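Local coordinates for ADP-ribosylation factor-binding protein GGA1 (Saccharomyces cerevisiae, PDB 5CN2) that may help regulate membrane traffic through the trans-Golgi network, and is represented by its GAE (gamma-adaptin ear) domain alone, at residues 29-35 with 88-94; 36-42 with 80-86. One frame throughout, in Å; residues are numbered along the deposited sequence.

Contact 1 of 2, residues 29-35 with 88-94; sequences RESMTKL and VEGISVN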
ATOM      1  N   ARG A  29       4.187  14.945  -2.711  1.00 47.51           N
ATOM      2  CA  ARG A  29       5.428  15.445  -2.169  1.00 48.85           C
ATOM      3  C   ARG A  29       5.076  16.529  -1.175  1.00 47.71           C
ATOM      4  O   ARG A  29       4.460  17.509  -1.542  1.00 49.03           O
ATOM      5  CB  ARG A  29       6.298  15.995  -3.291  1.00 49.64           C
ATOM      6  CG  ARG A  29       7.483  16.800  -2.798  1.00 48.48           C
ATOM      7  CD  ARG A  29       8.492  17.005  -3.900  1.00 51.23           C
ATOM      8  NE  ARG A  29       9.793  16.514  -3.477  1.00 61.22           N
ATOM      9  CZ  ARG A  29      10.238  15.281  -3.668  1.00 60.57           C
ATOM     10  NH1 ARG A  29       9.504  14.396  -4.297  1.00 70.22           N
ATOM     11  NH2 ARG A  29      11.427  14.933  -3.228  1.00 66.08           N
ATOM     12  N   GLU A  30       5.418  16.338   0.094  1.00 47.97           N
ATOM     13  CA  GLU A  30       5.104  17.344   1.101  1.00 48.06           C
ATOM     14  C   GLU A  30       6.207  18.387   1.241  1.00 47.37           C
ATOM     15  O   GLU A  30       5.950  19.529   1.588  1.00 53.65           O
ATOM     16  CB  GLU A  30       4.869  16.698   2.458  1.00 54.71           C
ATOM     17  CG  GLU A  30       3.503  16.051   2.617  1.00 60.40           C
ATOM     18  CD  GLU A  30       3.218  15.707   4.062  1.00 66.10           C
ATOM     19  OE1 GLU A  30       4.180  15.464   4.832  1.00 70.27           O
ATOM     20  OE2 GLU A  30       2.033  15.701   4.437  1.00 70.70           O
ATOM     21  N   SER A  31       7.443  17.987   1.007  1.00 46.85           N
ATOM     22  CA  SER A  31       8.564  18.880   1.175  1.00 45.23           C
ATOM     23  C   SER A  31       9.637  18.378   0.276  1.00 42.57           C
ATOM     24  O   SER A  31       9.446  17.424  -0.471  1.00 42.32           O
ATOM     25  CB  SER A  31       9.059  18.857   2.627  1.00 45.20           C
ATOM     26  OG  SER A  31       9.907  17.738   2.832  1.00 49.10           O
ATOM     27  N   MET A  32      10.800  18.980   0.386  1.00 45.16           N
ATOM     28  CA  MET A  32      11.922  18.560  -0.423  1.00 49.37           C
ATOM     29  C   MET A  32      12.457  17.183  -0.021  1.00 46.24           C
ATOM     30  O   MET A  32      13.145  16.541  -0.810  1.00 45.34           O
ATOM     31  CB  MET A  32      13.027  19.604  -0.327  1.00 55.41           C
ATOM     32  CG  MET A  32      13.856  19.732  -1.584  1.00 61.86           C
ATOM     33  SD  MET A  32      12.938  20.360  -3.015  1.00 66.81           S
ATOM     34  CE  MET A  32      13.931  21.776  -3.507  1.00 68.80           C
ATOM     35  N   THR A  33      12.125  16.713   1.185  1.00 43.94           N
ATOM     36  CA  THR A  33      12.704  15.451   1.692  1.00 43.33           C
ATOM     37  C   THR A  33      11.675  14.370   2.031  1.00 43.64           C
ATOM     38  O   THR A  33      12.028  13.282   2.489  1.00 48.28           O
ATOM     39  CB  THR A  33      13.592  15.738   2.927  1.00 44.57           C
ATOM     40  OG1 THR A  33      14.315  14.556   3.270  1.00 51.21           O
ATOM     41  CG2 THR A  33      12.783  16.220   4.140  1.00 41.64           C
ATOM     42  N   LYS A  34      10.403  14.656   1.786  1.00 42.03           N
ATOM     43  CA  LYS A  34       9.323  13.850   2.328  1.00 43.23           C
ATOM     44  C   LYS A  34       8.217  13.658   1.293  1.00 41.98           C
ATOM     45  O   LYS A  34       7.749  14.628   0.689  1.00 43.09           O
ATOM     46  CB  LYS A  34       8.766  14.542   3.557  1.00 44.46           C
ATOM     47  CG  LYS A  34       7.858  13.689   4.409  1.00 51.26           C
ATOM     48  CD  LYS A  34       7.471  14.434   5.690  1.00 53.49           C
ATOM     49  CE  LYS A  34       7.375  13.485   6.874  1.00 58.37           C
ATOM     50  NZ  LYS A  34       6.208  13.791   7.747  1.00 61.37           N
ATOM     51  N   LEU A  35       7.848  12.394   1.080  1.00 41.86           N
ATOM     52  CA  LEU A  35       6.647  11.991   0.350  1.00 39.56           C
ATOM     53  C   LEU A  35       5.599  11.452   1.313  1.00 40.99           C
ATOM     54  O   LEU A  35       5.936  10.909   2.375  1.00 44.37           O
ATOM     55  CB  LEU A  35       6.963  10.885  -0.650  1.00 38.64           C
ATOM     56  CG  LEU A  35       8.093  11.079  -1.647  1.00 38.99           C
ATOM     57  CD1 LEU A  35       8.191   9.888  -2.586  1.00 40.63           C
ATOM     58  CD2 LEU A  35       7.911  12.354  -2.440  1.00 41.47           C
ATOM     59  N   VAL A  88       7.659   8.681   3.358  1.00 40.13           N
ATOM     60  CA  VAL A  88       8.938   8.252   2.836  1.00 39.29           C
ATOM     61  C   VAL A  88       9.825   9.463   2.927  1.00 40.64           C
ATOM     62  O   VAL A  88       9.447  10.535   2.458  1.00 34.24           O
ATOM     63  CB  VAL A  88       8.832   7.835   1.359  1.00 39.94           C
ATOM     64  CG1 VAL A  88      10.034   6.997   0.964  1.00 36.77           C
ATOM     65  CG2 VAL A  88       7.559   7.052   1.118  1.00 44.20           C
ATOM     66  N   GLU A  89      10.998   9.286   3.521  1.00 41.10           N
ATOM     67  CA  GLU A  89      11.884  10.396   3.819  1.00 43.06           C
ATOM     68  C   GLU A  89      13.331   9.993   3.595  1.00 42.22           C
ATOM     69  O   GLU A  89      13.683   8.835   3.774  1.00 45.90           O
ATOM     70  CB  GLU A  89      11.738  10.805   5.278  1.00 44.57           C
ATOM     71  CG  GLU A  89      10.803  11.950   5.542  1.00 47.57           C
ATOM     72  CD  GLU A  89      10.688  12.248   7.037  1.00 53.55           C
ATOM     73  OE1 GLU A  89      10.463  11.286   7.824  1.00 50.65           O
ATOM     74  OE2 GLU A  89      10.832  13.437   7.424  1.00 57.34           O
ATOM     75  N   GLY A  90      14.170  10.958   3.241  1.00 41.18           N
ATOM     76  CA  GLY A  90      15.600  10.706   3.153  1.00 41.80           C
ATOM     77  C   GLY A  90      16.202  11.063   1.814  1.00 42.84           C
ATOM     78  O   GLY A  90      15.547  11.640   0.942  1.00 38.34           O
ATOM     79  N   ILE A  91      17.460  10.694   1.653  1.00 43.52           N
ATOM     80  CA  ILE A  91      18.243  11.197   0.555  1.00 46.93           C
ATOM     81  C   ILE A  91      17.610  10.791  -0.793  1.00 43.56           C
ATOM     82  O   ILE A  91      17.494  11.605  -1.707  1.00 43.44           O
ATOM     83  CB  ILE A  91      19.747  10.814   0.725  1.00 50.96           C
ATOM     84  CG1 ILE A  91      20.646  11.575  -0.273  1.00 54.68           C
ATOM     85  CG2 ILE A  91      19.969   9.315   0.591  1.00 47.36           C
ATOM     86  CD1 ILE A  91      20.551  13.097  -0.219  1.00 54.79           C
ATOM     87  N   SER A  92      17.129   9.569  -0.899  1.00 43.79           N
ATOM     88  CA  SER A  92      16.521   9.133  -2.161  1.00 46.50           C
ATOM     89  C   SER A  92      15.289   9.938  -2.595  1.00 45.15           C
ATOM     90  O   SER A  92      15.061  10.101  -3.786  1.00 43.68           O
ATOM     91  CB  SER A  92      16.185   7.655  -2.110  1.00 46.77           C
ATOM     92  OG  SER A  92      17.379   6.926  -2.290  1.00 52.01           O
ATOM     93  N   VAL A  93      14.514  10.433  -1.633  1.00 43.36           N
ATOM     94  CA  VAL A  93      13.418  11.347  -1.925  1.00 43.03           C
ATOM     95  C   VAL A  93      13.972  12.681  -2.426  1.00 44.60           C
ATOM     96  O   VAL A  93      13.427  13.277  -3.344  1.00 41.56           O
ATOM     97  CB  VAL A  93      12.498  11.571  -0.702  1.00 41.60           C
ATOM     98  CG1 VAL A  93      11.482  12.657  -0.974  1.00 41.62           C
ATOM     99  CG2 VAL A  93      11.770  10.285  -0.353  1.00 42.89           C
ATOM    100  N   ASN A  94      15.081  13.126  -1.846  1.00 45.64           N
ATOM    101  CA  ASN A  94      15.703  14.380  -2.252  1.00 46.06           C
ATOM    102  C   ASN A  94      16.374  14.336  -3.631  1.00 42.09           C
ATOM    103  O   ASN A  94      16.348  15.297  -4.385  1.00 45.12           O
ATOM    104  CB  ASN A  94      16.749  14.776  -1.218  1.00 52.94           C
ATOM    105  CG  ASN A  94      16.822  16.266  -1.025  1.00 55.93           C
ATOM    106  OD1 ASN A  94      16.161  16.820  -0.134  1.00 55.56           O
ATOM    107  ND2 ASN A  94      17.606  16.938  -1.877  1.00 58.67           N
TER
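R29 reaches the short helix 91-94 with the end of its side chain, and its guanidinium group meets the V93 carbonyl edge-on. NH2 gives a hydrogen bond of 2.6 Å to V93 O; the oxygen lies close to the guanidinium plane, while NH2 approaches from well above the carbonyl plane, and the bond is noticeably bent (N-H...O 132°). The chain is extended through its first two torsions, with CG anti to the backbone N (chi1 168°), and bends at chi3, which carries the group past V93 in the opposite direction to the valine. NH2 also makes a weak hydrogen bond to M32 O, so one nitrogen serves both loop and helix. With an alanine here, V93 O would probably be left without this donor and a gap would open beside V93 CG1, which sits 3.2 Å from R29 NH2.

V93 points its side chain at the other segment: CG1 packs 3.5 Å from T33 C, and L35 CG lies 3.8 Å from the same methyl, the leucine and valine sliding past each other. This is the end of an antiparallel pair in the larger sheet of the adaptin-ear fold, where strand 78-89 runs out into the helix. L35 and V88 form the hydrogen-bonded pair, L35 N to V88 O being 2.8 Å and almost straight, while their CB atoms meet on the face that also receives V93. K34 and E89, the neighbouring non-hydrogen-bonded pair, run alongside each other on the other face, K34 CG 3.6 Å from E89 CG and K34 CE beside the carboxylate. Beyond the last bridge, G90 N at the N-cap position donates to T33 O in the carbonyl plane. S31 OG accepts from T33 N at 2.9 Å, an ST turn in the loop leading into strand 34-43.

Contact 2 of 2, residues 36-42 with 80-86; sequences RLVIFYS and DGIKQIA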
ATOM      1  N   ARG A  36       4.331  11.581   0.931  1.00 38.65           N
ATOM      2  CA  ARG A  36       3.216  11.052   1.703  1.00 39.04           C
ATOM      3  C   ARG A  36       2.505  10.002   0.853  1.00 41.16           C
ATOM      4  O   ARG A  36       2.181  10.260  -0.297  1.00 36.81           O
ATOM      5  CB  ARG A  36       2.254  12.165   2.046  1.00 39.60           C
ATOM      6  CG  ARG A  36       1.251  11.773   3.103  1.00 47.77           C
ATOM      7  CD  ARG A  36       1.018  12.903   4.096  1.00 52.95           C
ATOM      8  NE  ARG A  36      -0.085  12.613   5.009  1.00 58.92           N
ATOM      9  CZ  ARG A  36      -1.372  12.611   4.654  1.00 63.67           C
ATOM     10  NH1 ARG A  36      -1.738  12.876   3.395  1.00 66.36           N
ATOM     11  NH2 ARG A  36      -2.303  12.329   5.557  1.00 64.37           N
ATOM     12  N   LEU A  37       2.316   8.799   1.391  1.00 44.00           N
ATOM     13  CA  LEU A  37       1.547   7.769   0.691  1.00 42.93           C
ATOM     14  C   LEU A  37       0.303   7.505   1.439  1.00 41.96           C
ATOM     15  O   LEU A  37       0.356   7.091   2.611  1.00 41.15           O
ATOM     16  CB  LEU A  37       2.261   6.429   0.654  1.00 46.05           C
ATOM     17  CG  LEU A  37       3.069   6.113  -0.566  1.00 49.16           C
ATOM     18  CD1 LEU A  37       4.502   6.548  -0.283  1.00 53.94           C
ATOM     19  CD2 LEU A  37       2.963   4.625  -0.816  1.00 50.93           C
ATOM     20  N   VAL A  38      -0.818   7.689   0.757  1.00 44.24           N
ATOM     21  CA  VAL A  38      -2.106   7.282   1.279  1.00 41.92           C
ATOM     22  C   VAL A  38      -2.505   6.053   0.493  1.00 42.51           C
ATOM     23  O   VAL A  38      -2.736   6.133  -0.717  1.00 40.53           O
ATOM     24  CB  VAL A  38      -3.122   8.411   1.161  1.00 43.60           C
ATOM     25  CG1 VAL A  38      -4.436   8.020   1.824  1.00 44.22           C
ATOM     26  CG2 VAL A  38      -2.548   9.667   1.799  1.00 41.54           C
ATOM     27  N   ILE A  39      -2.530   4.911   1.185  1.00 40.82           N
ATOM     28  CA  ILE A  39      -2.802   3.618   0.572  1.00 37.43           C
ATOM     29  C   ILE A  39      -4.252   3.222   0.840  1.00 35.98           C
ATOM     30  O   ILE A  39      -4.779   3.442   1.932  1.00 35.69           O
ATOM     31  CB  ILE A  39      -1.873   2.531   1.121  1.00 36.75           C
ATOM     32  CG1 ILE A  39      -0.429   3.051   1.151  1.00 39.41           C
ATOM     33  CG2 ILE A  39      -1.987   1.234   0.299  1.00 35.59           C
ATOM     34  CD1 ILE A  39       0.600   2.035   1.622  1.00 40.29           C
ATOM     35  N   PHE A  40      -4.894   2.650  -0.170  1.00 33.93           N
ATOM     36  CA  PHE A  40      -6.286   2.237  -0.066  1.00 34.28           C
ATOM     37  C   PHE A  40      -6.409   0.796  -0.516  1.00 31.29           C
ATOM     38  O   PHE A  40      -5.807   0.392  -1.519  1.00 32.98           O
ATOM     39  CB  PHE A  40      -7.180   3.109  -0.956  1.00 36.46           C
ATOM     40  CG  PHE A  40      -7.248   4.540  -0.541  1.00 37.04           C
ATOM     41  CD1 PHE A  40      -8.214   4.962   0.350  1.00 38.84           C
ATOM     42  CD2 PHE A  40      -6.371   5.474  -1.077  1.00 36.82           C
ATOM     43  CE1 PHE A  40      -8.288   6.293   0.728  1.00 39.60           C
ATOM     44  CE2 PHE A  40      -6.444   6.793  -0.712  1.00 35.67           C
ATOM     45  CZ  PHE A  40      -7.392   7.202   0.206  1.00 36.52           C
ATOM     46  N   TYR A  41      -7.229   0.044   0.196  1.00 29.52           N
ATOM     47  CA  TYR A  41      -7.439  -1.355  -0.099  1.00 30.06           C
ATOM     48  C   TYR A  41      -8.891  -1.569  -0.494  1.00 31.28           C
ATOM     49  O   TYR A  41      -9.798  -1.110   0.212  1.00 30.33           O
ATOM     50  CB  TYR A  41      -7.049  -2.190   1.124  1.00 30.34           C
ATOM     51  CG  TYR A  41      -5.656  -1.847   1.688  1.00 30.02           C
ATOM     52  CD1 TYR A  41      -4.502  -2.439   1.183  1.00 32.38           C
ATOM     53  CD2 TYR A  41      -5.512  -0.943   2.709  1.00 31.10           C
ATOM     54  CE1 TYR A  41      -3.244  -2.139   1.700  1.00 32.82           C
ATOM     55  CE2 TYR A  41      -4.259  -0.626   3.227  1.00 33.18           C
ATOM     56  CZ  TYR A  41      -3.134  -1.229   2.713  1.00 32.95           C
ATOM     57  OH  TYR A  41      -1.910  -0.911   3.234  1.00 36.11           O
ATOM     58  N   SER A  42      -9.103  -2.229  -1.641  1.00 31.02           N
ATOM     59  CA  SER A  42     -10.438  -2.452  -2.171  1.00 32.13           C
ATOM     60  C   SER A  42     -10.740  -3.941  -2.423  1.00 33.16           C
ATOM     61  O   SER A  42     -10.004  -4.606  -3.129  1.00 35.08           O
ATOM     62  CB  SER A  42     -10.614  -1.680  -3.473  1.00 31.85           C
ATOM     63  OG  SER A  42     -10.546  -0.278  -3.252  1.00 32.26           O
ATOM     64  N   ASP A  80     -12.117   1.209  -1.245  1.00 34.31           N
ATOM     65  CA  ASP A  80     -11.426   2.017  -0.232  1.00 33.43           C
ATOM     66  C   ASP A  80     -11.936   1.730   1.186  1.00 31.26           C
ATOM     67  O   ASP A  80     -12.095   2.638   1.976  1.00 32.75           O
ATOM     68  CB  ASP A  80     -11.594   3.515  -0.533  1.00 34.45           C
ATOM     69  CG  ASP A  80     -10.963   3.959  -1.868  1.00 34.86           C
ATOM     70  OD1 ASP A  80     -10.196   3.217  -2.523  1.00 31.98           O
ATOM     71  OD2 ASP A  80     -11.220   5.119  -2.254  1.00 37.43           O
ATOM     72  N   GLY A  81     -12.215   0.472   1.508  1.00 32.24           N
ATOM     73  CA  GLY A  81     -12.702   0.114   2.850  1.00 33.93           C
ATOM     74  C   GLY A  81     -11.665   0.196   3.971  1.00 34.98           C
ATOM     75  O   GLY A  81     -12.015   0.269   5.153  1.00 36.07           O
ATOM     76  N   ILE A  82     -10.393   0.154   3.587  1.00 35.54           N
ATOM     77  CA  ILE A  82      -9.269   0.345   4.503  1.00 34.34           C
ATOM     78  C   ILE A  82      -8.334   1.388   3.889  1.00 34.51           C
ATOM     79  O   ILE A  82      -8.033   1.352   2.696  1.00 32.00           O
ATOM     80  CB  ILE A  82      -8.508  -0.968   4.751  1.00 34.28           C
ATOM     81  CG1 ILE A  82      -9.419  -2.019   5.405  1.00 35.22           C
ATOM     82  CG2 ILE A  82      -7.326  -0.738   5.686  1.00 35.97           C
ATOM     83  CD1 ILE A  82      -8.790  -3.395   5.460  1.00 34.50           C
ATOM     84  N   LYS A  83      -7.929   2.338   4.716  1.00 36.48           N
ATOM     85  CA  LYS A  83      -6.959   3.363   4.364  1.00 40.40           C
ATOM     86  C   LYS A  83      -5.744   3.206   5.302  1.00 41.77           C
ATOM     87  O   LYS A  83      -5.889   2.840   6.484  1.00 44.34           O
ATOM     88  CB  LYS A  83      -7.596   4.741   4.559  1.00 43.49           C
ATOM     89  CG  LYS A  83      -6.708   5.929   4.201  1.00 49.39           C
ATOM     90  CD  LYS A  83      -7.015   7.179   5.033  1.00 52.06           C
ATOM     91  CE  LYS A  83      -7.929   8.135   4.296  1.00 55.93           C
ATOM     92  NZ  LYS A  83      -8.490   9.193   5.184  1.00 59.70           N
ATOM     93  N   GLN A  84      -4.556   3.500   4.787  1.00 41.20           N
ATOM     94  CA  GLN A  84      -3.338   3.454   5.597  1.00 39.96           C
ATOM     95  C   GLN A  84      -2.296   4.447   5.136  1.00 35.58           C
ATOM     96  O   GLN A  84      -1.820   4.357   3.997  1.00 35.70           O
ATOM     97  CB  GLN A  84      -2.721   2.059   5.561  1.00 40.69           C
ATOM     98  CG  GLN A  84      -1.464   1.970   6.424  1.00 41.40           C
ATOM     99  CD  GLN A  84      -0.978   0.562   6.679  1.00 39.58           C
ATOM    100  OE1 GLN A  84      -0.433   0.292   7.753  1.00 41.97           O
ATOM    101  NE2 GLN A  84      -1.165  -0.338   5.715  1.00 35.36           N
ATOM    102  N   ILE A  85      -1.917   5.346   6.040  1.00 32.83           N
ATOM    103  CA  ILE A  85      -0.967   6.424   5.762  1.00 34.40           C
ATOM    104  C   ILE A  85       0.482   6.004   6.002  1.00 34.85           C
ATOM    105  O   ILE A  85       0.805   5.358   7.000  1.00 33.46           O
ATOM    106  CB  ILE A  85      -1.202   7.655   6.649  1.00 38.28           C
ATOM    107  CG1 ILE A  85      -2.670   8.077   6.650  1.00 41.41           C
ATOM    108  CG2 ILE A  85      -0.323   8.817   6.189  1.00 40.62           C
ATOM    109  CD1 ILE A  85      -3.186   8.430   5.278  1.00 45.62           C
ATOM    110  N   ALA A  86       1.348   6.383   5.069  1.00 33.90           N
ATOM    111  CA  ALA A  86       2.781   6.213   5.235  1.00 36.65           C
ATOM    112  C   ALA A  86       3.514   7.462   4.770  1.00 35.37           C
ATOM    113  O   ALA A  86       2.965   8.293   4.037  1.00 34.59           O
ATOM    114  CB  ALA A  86       3.266   5.003   4.451  1.00 34.53           C
TER
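With CG anti to the carbonyl carbon (chi1 -50°), the Y41 ring is carried across I82 and on toward Q84. I82 places CG2 anti to its own backbone N, and this methyl meets Y41 CD2 at 3.5 Å, the two side chains crossing at a slant. Farther along the ring, the rim of Y41 is met in its plane by Q84 CB, and the tyrosine hydroxyl ends close to the glutamine amide, whose plane is turned 59° from that of the ring.

On the other face, V38 and I85 stand side by side and point the same way; I85 CD1 fits against both valine methyls, 3.7 Å from V38 CG1. F40 and K83 are likewise aligned, with K83 CG 3.8 Å from F40 CE1. D80 crosses the base of the same phenylalanine, its OD1 3.4 Å from F40 CB and its carboxylate plane 35° from the ring. That carboxylate has its salt bridge with R12, which also makes a cation-pi contact with F40.

The pairing is regular antiparallel sheet, in which L37 with A86, I39 with Q84 and Y41 with I82 are the hydrogen-bonded pairs. The bond from A86 N to L37 O is 2.7 Å. At the corner the pattern changes: G81 N reaches Y41 O only weakly, and D80 N instead donates to S42 OG, at 3.0 Å and almost perfectly straight.

Strand 34-43 is the middle one of its five-stranded sheet, bonded along its other edge to strand 21-29, while strand 78-89 in turn pairs with strand 63-66. In the beta-sandwich of the adaptin-ear (GAE) domain, the face bearing Y41 and Q84 turns inward to strand 52-56 of the second sheet, where L54 touches both and F52 meets the tyrosine ring.

How the contacts relate
Contacts 1 and 2 are successive lengths of one antiparallel pairing, that of strands 34-43 and 78-89, and illustrate how a single register can serve two different settings. Their centres lie about 19 Å apart. The centre of contact 2 is about 6 Å from the centre of the chain and that of contact 1 about 18 Å, out where the strands give way to loop and helix. They also touch directly: V88 CG2 of contact 1 packs 3.4 Å from L37 CD1 of contact 2, continuing the buried face, and, at the loop, E30 forms a long, weak ion pair with R36. Along the chain, the segments of contact 2 fall between those of contact 1.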